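Local coordinates for beta-lactamase-related domain-containing protein (PDB 5TGF), which is of unconfirmed function but is probably a hydrolase of the beta-lactamase family that can also bind calcium, at residues P12-S15 and I16-W20; S47-G50 and D51-V54; V138-P141 and G142-F145; G319-S322 and F323-S326. All coordinates share one frame; numbering follows the deposited sequence.

Overall arrangement
All four contacts are local, each made by one unbroken run of chain. Contact 1 is regular helix, partly buried where helix 11-22 packs on the main antiparallel sheet. Contact 4 is a partly buried loop just before helix 328-337, and that helix packs against contact 1. Contacts 1 and 4 meet directly, with W20 NE1 3.6 Å from F320 CE1. Contacts 2 and 3 are surface turns, with centres about 39 Å apart. Their chemistry differs with place. Contact 1 rests on backbone helix bonds and apolar branches. Contacts 2 and 3 each pair a beta turn, bonded through a threonine hydroxyl, with CH-pi packing on a phenylalanine. In contact 4 a buried serine gathers backbone N-H groups.

Contact 1 of 4, residues P12-S15 and I16-W20; sequences PLDS and IISSW
I16 turns back over P12, one helical turn earlier. I16 N donates to P12 O at 3.2 Å. The bond is somewhat bent, 151° at the hydrogen, and the donor is tilted from the carbonyl plane. The I16 side chain leans over the same oxygen. Set beside its own backbone N (chi1 -68°), I16 CG1 reaches 3.3 Å from P12 O. CD1 follows it alongside the carbonyl. S15 contributes mainly through its backbone. S15 O accepts from S19 N at 3.0 Å, while the S15 hydroxyl bonds to T11 O further back. L13 takes part through both backbone and side chain. L13 O takes I17 N at 3.1 Å in a nearly straight bond. Its side chain lies beside that of I17 and points the same way, with L13 CG 4.1 Å from I17 CD1. Both side chains touch I31 of strand 28-35.

Two carbonyls have a second donor. D14 O receives S18 N at 2.9 Å and S18 OG at 2.8 Å, and the two come from opposite faces of its plane. I16 O receives W20 N and S19 OG, both from the same face. The carboxylate of D14 is engaged outside the segments: OD1 forms a salt bridge with K43 and a hydrogen bond with Y45, both on strand 38-46. L13, I16 and W20 also touch helix 328-337. This is an amphipathic alpha helix laid on an antiparallel sheet, and the pairing of N-terminal and C-terminal helices on the sheet is typical of the serine beta-lactamase fold.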
loop_
_atom_site.group_PDB
_atom_site.type_symbol
_atom_site.label_atom_id
_atom_site.label_comp_id
_atom_site.label_asym_id
_atom_site.label_seq_id
_atom_site.Cartn_x
_atom_site.Cartn_y
_atom_site.Cartn_z
ATOM N N PRO A 12 -20.205 0.888 -17.837
ATOM C CA PRO A 12 -19.051 1.730 -18.144
ATOM C C PRO A 12 -17.722 1.182 -17.533
ATOM O O PRO A 12 -16.656 1.302 -18.149
ATOM C CB PRO A 12 -19.434 3.083 -17.553
ATOM C CG PRO A 12 -20.924 3.051 -17.463
ATOM C CD PRO A 12 -21.247 1.640 -17.111
ATOM N N LEU A 13 -17.794 0.578 -16.347
ATOM C CA LEU A 13 -16.602 -0.004 -15.727
ATOM C C LEU A 13 -16.150 -1.233 -16.519
ATOM O O LEU A 13 -14.978 -1.379 -16.855
ATOM C CB LEU A 13 -16.896 -0.379 -14.277
ATOM C CG LEU A 13 -15.770 -1.017 -13.478
ATOM C CD1 LEU A 13 -14.626 -0.021 -13.362
ATOM C CD2 LEU A 13 -16.250 -1.448 -12.094
ATOM N N ASP A 14 -17.104 -2.116 -16.834
ATOM C CA ASP A 14 -16.802 -3.340 -17.588
ATOM C C ASP A 14 -16.205 -2.985 -18.960
ATOM O O ASP A 14 -15.288 -3.656 -19.450
ATOM C CB ASP A 14 -18.079 -4.179 -17.714
ATOM C CG ASP A 14 -17.850 -5.535 -18.398
ATOM O OD1 ASP A 14 -16.854 -6.240 -18.095
ATOM O OD2 ASP A 14 -18.742 -5.936 -19.181
ATOM N N SER A 15 -16.658 -1.884 -19.561
ATOM C CA SER A 15 -16.171 -1.524 -20.892
ATOM C C SER A 15 -14.725 -1.109 -20.800
ATOM O O SER A 15 -13.922 -1.438 -21.666
ATOM C CB SER A 15 -16.980 -0.384 -21.529
ATOM O OG SER A 15 -18.251 -0.836 -21.944
ATOM N N ILE A 16 -14.394 -0.367 -19.753
ATOM C CA ILE A 16 -13.020 0.127 -19.613
ATOM C C ILE A 16 -12.065 -1.052 -19.378
ATOM O O ILE A 16 -11.026 -1.144 -20.006
ATOM C CB ILE A 16 -12.901 1.153 -18.475
ATOM C CG1 ILE A 16 -13.658 2.437 -18.851
ATOM C CG2 ILE A 16 -11.429 1.454 -18.177
ATOM C CD1 ILE A 16 -13.847 3.416 -17.687
ATOM N N ILE A 17 -12.434 -1.956 -18.489
ATOM C CA ILE A 17 -11.560 -3.095 -18.200
ATOM C C ILE A 17 -11.432 -4.025 -19.434
ATOM O O ILE A 17 -10.341 -4.480 -19.770
ATOM C CB ILE A 17 -12.049 -3.885 -16.972
ATOM C CG1 ILE A 17 -12.044 -2.983 -15.736
ATOM C CG2 ILE A 17 -11.191 -5.108 -16.736
ATOM C CD1 ILE A 17 -12.698 -3.571 -14.507
ATOM N N SER A 18 -12.540 -4.253 -20.133
ATOM C CA SER A 18 -12.518 -5.117 -21.316
ATOM C C SER A 18 -11.617 -4.542 -22.397
ATOM O O SER A 18 -10.880 -5.289 -23.061
ATOM C CB SER A 18 -13.945 -5.341 -21.854
ATOM O OG SER A 18 -14.727 -6.025 -20.897
ATOM N N SER A 19 -11.654 -3.223 -22.563
ATOM C CA SER A 19 -10.787 -2.568 -23.533
ATOM C C SER A 19 -9.308 -2.748 -23.189
ATOM O O SER A 19 -8.475 -2.871 -24.088
ATOM C CB SER A 19 -11.102 -1.063 -23.624
ATOM O OG SER A 19 -10.499 -0.359 -22.542
ATOM N N TRP A 20 -8.951 -2.705 -21.908
ATOM C CA TRP A 20 -7.563 -3.052 -21.527
ATOM C C TRP A 20 -7.199 -4.504 -21.912
ATOM O O TRP A 20 -6.090 -4.779 -22.341
ATOM C CB TRP A 20 -7.297 -2.872 -20.047
ATOM C CG TRP A 20 -7.519 -1.477 -19.515
ATOM C CD1 TRP A 20 -7.425 -0.292 -20.214
ATOM C CD2 TRP A 20 -7.853 -1.128 -18.162
ATOM N NE1 TRP A 20 -7.690 0.773 -19.363
ATOM C CE2 TRP A 20 -7.964 0.275 -18.104
ATOM C CE3 TRP A 20 -8.030 -1.870 -16.985
ATOM C CZ2 TRP A 20 -8.226 0.954 -16.908
ATOM C CZ3 TRP A 20 -8.345 -1.188 -15.796
ATOM C CH2 TRP A 20 -8.490 0.201 -15.784
#

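Contact 2 of 4, residues S47-G50 and D51-V54; sequences SFTG and DTKV
A type I beta turn brings T49 and T52 together, and the two threonines bond to each other twice. T52 N donates to T49 O at 3.2 Å. This bond is nearly straight at the hydrogen, but the donor stands above the carbonyl plane. In return T49 N donates to T52 OG1 at 2.9 Å, almost perfectly straight at 176°. A third bond lies within the turn's own residues: D51 N donates to T49 OG1 at 3.0 Å. Side-chain oxygen to the N-H two residues on makes this an ST turn nested in the beta turn. A water also spans the two threonines. It donates to T49 O at 3.0 Å and to T52 O at 2.9 Å.

The turn lies in the connection from strand 38-46, at the edge of the main sheet, to the short strand 54-55. That strand pairs with strand 204-205, and V54 bonds through its backbone to T205. G50 bonds to the N208 backbone and D51 OD1 to N208 ND2, at the start of helix 207-218.

The apolar side of the contact is built on the F48 ring. T52 turns OG1 to the side of its own backbone N (chi1 -61°). This sends its methyl the other way, over F48. T52 CG2 sits 3.8 Å from the centroid of the F48 ring and only 1° off the normal, a CH-pi contact over the middle of one face. The F48 and T52 side chains cross at about a right angle. V54 approaches the ring obliquely, with V54 CG2 3.4 Å from F48 CE2.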
loop_
_atom_site.group_PDB
_atom_site.type_symbol
_atom_site.label_atom_id
_atom_site.label_comp_id
_atom_site.label_asym_id
_atom_site.label_seq_id
_atom_site.Cartn_x
_atom_site.Cartn_y
_atom_site.Cartn_z
ATOM N N SER A 47 -7.597 -15.063 -18.154
ATOM C CA SER A 47 -7.232 -16.290 -17.461
ATOM C C SER A 47 -7.609 -16.308 -15.980
ATOM O O SER A 47 -7.570 -17.357 -15.360
ATOM C CB SER A 47 -5.701 -16.521 -17.592
ATOM O OG SER A 47 -4.989 -15.286 -17.440
ATOM N N PHE A 48 -7.974 -15.163 -15.409
ATOM C CA PHE A 48 -8.026 -15.009 -13.951
ATOM C C PHE A 48 -9.277 -15.608 -13.314
ATOM O O PHE A 48 -10.322 -15.677 -13.937
ATOM C CB PHE A 48 -7.995 -13.509 -13.583
ATOM C CG PHE A 48 -6.624 -12.942 -13.445
ATOM C CD1 PHE A 48 -5.618 -13.265 -14.342
ATOM C CD2 PHE A 48 -6.327 -12.115 -12.375
ATOM C CE1 PHE A 48 -4.350 -12.719 -14.217
ATOM C CE2 PHE A 48 -5.069 -11.580 -12.237
ATOM C CZ PHE A 48 -4.075 -11.885 -13.158
ATOM N N THR A 49 -9.147 -15.970 -12.055
ATOM C CA THR A 49 -10.251 -16.162 -11.123
ATOM C C THR A 49 -10.029 -15.304 -9.890
ATOM O O THR A 49 -8.965 -14.707 -9.725
ATOM C CB THR A 49 -10.303 -17.634 -10.648
ATOM O OG1 THR A 49 -9.193 -17.909 -9.776
ATOM C CG2 THR A 49 -10.299 -18.591 -11.821
ATOM N N GLY A 50 -10.973 -15.357 -8.940
ATOM C CA GLY A 50 -10.818 -14.675 -7.646
ATOM C C GLY A 50 -9.613 -15.162 -6.827
ATOM O O GLY A 50 -9.241 -14.574 -5.793
ATOM N N ASP A 51 -9.110 -16.334 -7.189
ATOM C CA ASP A 51 -8.077 -16.996 -6.430
ATOM C C ASP A 51 -6.726 -17.013 -7.177
ATOM O O ASP A 51 -5.787 -17.624 -6.721
ATOM C CB ASP A 51 -8.533 -18.408 -6.041
ATOM C CG ASP A 51 -9.690 -18.402 -5.024
ATOM O OD1 ASP A 51 -9.689 -17.646 -4.030
ATOM O OD2 ASP A 51 -10.631 -19.169 -5.231
ATOM N N THR A 52 -6.637 -16.339 -8.312
ATOM C CA THR A 52 -5.371 -16.200 -9.034
ATOM C C THR A 52 -4.370 -15.396 -8.241
ATOM O O THR A 52 -4.674 -14.290 -7.827
ATOM C CB THR A 52 -5.584 -15.546 -10.397
ATOM O OG1 THR A 52 -6.446 -16.367 -11.194
ATOM C CG2 THR A 52 -4.267 -15.366 -11.154
ATOM N N LYS A 53 -3.212 -15.983 -7.943
ATOM C CA LYS A 53 -2.199 -15.276 -7.202
ATOM C C LYS A 53 -1.434 -14.315 -8.113
ATOM O O LYS A 53 -1.052 -14.692 -9.227
ATOM C CB LYS A 53 -1.236 -16.257 -6.525
ATOM C CG LYS A 53 -1.857 -16.955 -5.345
ATOM C CD LYS A 53 -0.917 -17.989 -4.758
ATOM C CE LYS A 53 0.142 -17.336 -3.890
ATOM N NZ LYS A 53 1.215 -18.304 -3.559
ATOM N N VAL A 54 -1.236 -13.083 -7.643
ATOM C CA VAL A 54 -0.579 -12.052 -8.419
ATOM C C VAL A 54 0.399 -11.308 -7.521
ATOM O O VAL A 54 0.083 -10.978 -6.362
ATOM C CB VAL A 54 -1.600 -11.045 -9.006
ATOM C CG1 VAL A 54 -0.888 -10.037 -9.888
ATOM C CG2 VAL A 54 -2.694 -11.726 -9.811
HETATM O O HOH W 1 -7.228 -12.933 -8.096
#

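Contact 3 of 4, residues V138-P141 and G142-F145; sequences VFTP and GTRF
F139 and R144 pack on each other across a type II beta turn that runs from T140 to T143. The turn lies in the loop between helices 125-133 and 150-163. G142 takes its third position with a positive phi of 83°, a backbone shape suited to glycine.

The tight part has two centres. In the turn, T140 O is gripped twice by T143. T143 N donates to T140 O at 3.1 Å. T143 OG1 donates to the same T140 O at 2.6 Å, lying in the carbonyl plane on a lone pair. The backbones of T143 and, just past the turn, F145 bond to V246, and that of G142 to T107. Second, R144 CB stands over the middle of one face of the F139 ring, 3.5 Å from its centroid, in a CH-pi contact. The arginine chain bends at chi3 (47°) and carries the guanidinium out to the CD2 side. There F139 CD2 lies over one face of the guanidinium, with R144 NH1 3.5 Å from F139 CD2. Ring and guanidinium planes are 43° apart.

The outer side is looser. T140 is exposed, and T140 CB meets T143 CG2 at 3.8 Å. V138 and R144 are exposed too, and V138 O only comes near the guanidinium. R144 O lies 3.2 Å from F139 CE1, buried by the ring and without a hydrogen-bond partner in the model.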
loop_
_atom_site.group_PDB
_atom_site.type_symbol
_atom_site.label_atom_id
_atom_site.label_comp_id
_atom_site.label_asym_id
_atom_site.label_seq_id
_atom_site.Cartn_x
_atom_site.Cartn_y
_atom_site.Cartn_z
ATOM N N VAL A 138 19.318 11.285 2.043
ATOM C CA VAL A 138 19.221 12.226 0.930
ATOM C C VAL A 138 18.665 13.579 1.372
ATOM O O VAL A 138 18.845 14.558 0.678
ATOM C CB VAL A 138 18.443 11.620 -0.255
ATOM C CG1 VAL A 138 19.293 10.529 -0.922
ATOM C CG2 VAL A 138 17.089 11.083 0.200
ATOM N N PHE A 139 18.079 13.635 2.565
ATOM C CA PHE A 139 17.587 14.880 3.178
ATOM C C PHE A 139 17.180 14.628 4.611
ATOM O O PHE A 139 17.045 13.475 5.057
ATOM C CB PHE A 139 16.407 15.548 2.413
ATOM C CG PHE A 139 15.221 14.637 2.174
ATOM C CD1 PHE A 139 14.287 14.412 3.174
ATOM C CD2 PHE A 139 15.061 13.990 0.947
ATOM C CE1 PHE A 139 13.205 13.552 2.969
ATOM C CE2 PHE A 139 13.943 13.180 0.699
ATOM C CZ PHE A 139 13.028 12.940 1.727
ATOM N N THR A 140 16.999 15.729 5.335
ATOM C CA THR A 140 16.622 15.700 6.745
ATOM C C THR A 140 15.208 15.195 6.916
ATOM O O THR A 140 14.310 15.663 6.202
ATOM C CB THR A 140 16.723 17.119 7.348
ATOM O OG1 THR A 140 18.078 17.558 7.255
ATOM C CG2 THR A 140 16.300 17.141 8.801
ATOM N N PRO A 141 14.980 14.280 7.881
ATOM C CA PRO A 141 13.643 13.724 8.070
ATOM C C PRO A 141 12.553 14.759 8.304
ATOM O O PRO A 141 12.747 15.775 8.986
ATOM C CB PRO A 141 13.790 12.822 9.307
ATOM C CG PRO A 141 15.239 12.561 9.459
ATOM C CD PRO A 141 15.941 13.741 8.869
ATOM N N GLY A 142 11.411 14.522 7.684
ATOM C CA GLY A 142 10.296 15.404 7.765
ATOM C C GLY A 142 10.307 16.588 6.831
ATOM O O GLY A 142 9.378 17.371 6.878
ATOM N N THR A 143 11.378 16.800 6.071
ATOM C CA THR A 143 11.518 18.033 5.285
ATOM C C THR A 143 11.106 17.883 3.827
ATOM O O THR A 143 10.847 18.892 3.134
ATOM C CB THR A 143 12.961 18.605 5.349
ATOM O OG1 THR A 143 13.876 17.745 4.655
ATOM C CG2 THR A 143 13.391 18.786 6.775
ATOM N N ARG A 144 11.077 16.642 3.328
ATOM C CA ARG A 144 10.650 16.365 1.953
ATOM C C ARG A 144 9.904 15.024 1.873
ATOM O O ARG A 144 10.064 14.165 2.754
ATOM C CB ARG A 144 11.852 16.313 1.000
ATOM C CG ARG A 144 12.576 17.636 0.750
ATOM C CD ARG A 144 13.772 17.513 -0.182
ATOM N NE ARG A 144 13.500 16.729 -1.395
ATOM C CZ ARG A 144 14.422 16.030 -2.073
ATOM N NH1 ARG A 144 15.709 16.069 -1.734
ATOM N NH2 ARG A 144 14.063 15.288 -3.109
ATOM N N PHE A 145 9.006 14.933 0.885
ATOM C CA PHE A 145 8.382 13.664 0.429
ATOM C C PHE A 145 9.160 13.059 -0.741
ATOM O O PHE A 145 9.453 13.729 -1.751
ATOM C CB PHE A 145 6.941 13.900 -0.000
ATOM C CG PHE A 145 6.205 12.630 -0.408
ATOM C CD1 PHE A 145 5.502 11.879 0.533
ATOM C CD2 PHE A 145 6.163 12.234 -1.740
ATOM C CE1 PHE A 145 4.799 10.740 0.149
ATOM C CE2 PHE A 145 5.462 11.081 -2.139
ATOM C CZ PHE A 145 4.759 10.349 -1.176
#

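Contact 4 of 4, residues G319-S322 and F323-S326; sequences GFSS and FYGS
S321 carries the hydrogen bonding of this loop with both of its oxygens. S321 OG accepts from F323 N at 3.2 Å and from Y324 N at 3.0 Å. The hydroxyl is placed there by a chi1 of 175°, which swings OG beside its own carbonyl carbon and towards the following residues. The same OG bonds to N315 OD1, so this buried oxygen has three partners. S321 O accepts from G325 N at 3.0 Å. That bond is bent, 137° at the hydrogen, with the donor above the carbonyl plane. A type I turn runs from F323 to S326, closed by a weak bond from S326 N to F323 O at 3.3 Å. The S322 hydroxyl bonds to W289 O.

The aromatic packing lies within the turn. F323 CD2 stands 3.6 Å above the plane of the Y324 ring, over its centre. Y324 makes a cation-pi contact with K255, and its OH bonds to a glycerol, probably from the crystallisation liquor. The F323 side chain lies near, without touching, S58, K61 and Y147, which match the SxxK pattern of serine beta-lactamases and may be the active site. The serine bonds form an ST motif, just ahead of helix 328-337.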
loop_
_atom_site.group_PDB
_atom_site.type_symbol
_atom_site.label_atom_id
_atom_site.label_comp_id
_atom_site.label_asym_id
_atom_site.label_seq_id
_atom_site.Cartn_x
_atom_site.Cartn_y
_atom_site.Cartn_z
ATOM N N GLY A 319 -0.595 6.427 -24.296
ATOM C CA GLY A 319 -0.929 7.214 -23.105
ATOM C C GLY A 319 -1.480 6.402 -21.939
ATOM O O GLY A 319 -1.665 6.934 -20.837
ATOM N N PHE A 320 -1.742 5.120 -22.143
ATOM C CA PHE A 320 -2.178 4.262 -21.020
ATOM C C PHE A 320 -1.043 4.152 -20.013
ATOM O O PHE A 320 0.140 4.084 -20.381
ATOM C CB PHE A 320 -2.591 2.870 -21.521
ATOM C CG PHE A 320 -2.760 1.835 -20.431
ATOM C CD1 PHE A 320 -3.983 1.650 -19.802
ATOM C CD2 PHE A 320 -1.694 1.015 -20.080
ATOM C CE1 PHE A 320 -4.118 0.683 -18.806
ATOM C CE2 PHE A 320 -1.844 0.012 -19.128
ATOM C CZ PHE A 320 -3.045 -0.148 -18.491
ATOM N N SER A 321 -1.412 4.050 -18.739
ATOM C CA SER A 321 -0.463 3.788 -17.678
ATOM C C SER A 321 -1.127 2.916 -16.643
ATOM O O SER A 321 -2.169 3.303 -16.092
ATOM C CB SER A 321 0.006 5.068 -16.984
ATOM O OG SER A 321 0.854 4.760 -15.880
ATOM N N SER A 322 -0.488 1.775 -16.343
ATOM C CA SER A 322 -1.022 0.853 -15.349
ATOM C C SER A 322 -0.863 1.409 -13.924
ATOM O O SER A 322 -1.346 0.797 -12.961
ATOM C CB SER A 322 -0.350 -0.518 -15.461
ATOM O OG SER A 322 1.054 -0.422 -15.385
ATOM N N PHE A 323 -0.111 2.496 -13.769
ATOM C CA PHE A 323 0.028 3.169 -12.459
ATOM C C PHE A 323 -0.810 4.460 -12.390
ATOM O O PHE A 323 -1.790 4.555 -11.619
ATOM C CB PHE A 323 1.505 3.441 -12.191
ATOM C CG PHE A 323 1.779 4.058 -10.852
ATOM C CD1 PHE A 323 1.442 3.389 -9.674
ATOM C CD2 PHE A 323 2.493 5.236 -10.759
ATOM C CE1 PHE A 323 1.715 3.950 -8.431
ATOM C CE2 PHE A 323 2.820 5.783 -9.518
ATOM C CZ PHE A 323 2.428 5.135 -8.351
ATOM N N TYR A 324 -0.470 5.423 -13.242
ATOM C CA TYR A 324 -1.143 6.736 -13.205
ATOM C C TYR A 324 -2.572 6.733 -13.707
ATOM O O TYR A 324 -3.330 7.651 -13.392
ATOM C CB TYR A 324 -0.323 7.776 -13.971
ATOM C CG TYR A 324 1.049 8.001 -13.367
ATOM C CD1 TYR A 324 1.185 8.690 -12.168
ATOM C CD2 TYR A 324 2.191 7.543 -13.976
ATOM C CE1 TYR A 324 2.401 8.915 -11.619
ATOM C CE2 TYR A 324 3.438 7.770 -13.423
ATOM C CZ TYR A 324 3.518 8.492 -12.243
ATOM O OH TYR A 324 4.715 8.679 -11.651
ATOM N N GLY A 325 -2.965 5.705 -14.467
ATOM C CA GLY A 325 -4.326 5.610 -15.008
ATOM C C GLY A 325 -5.322 4.975 -14.053
ATOM O O GLY A 325 -6.526 5.108 -14.233
ATOM N N SER A 326 -4.822 4.316 -13.007
ATOM C CA SER A 326 -5.671 3.480 -12.156
ATOM C C SER A 326 -6.870 4.154 -11.481
ATOM O O SER A 326 -7.951 3.543 -11.401
ATOM C CB SER A 326 -4.795 2.840 -11.088
ATOM O OG SER A 326 -3.852 1.995 -11.736
#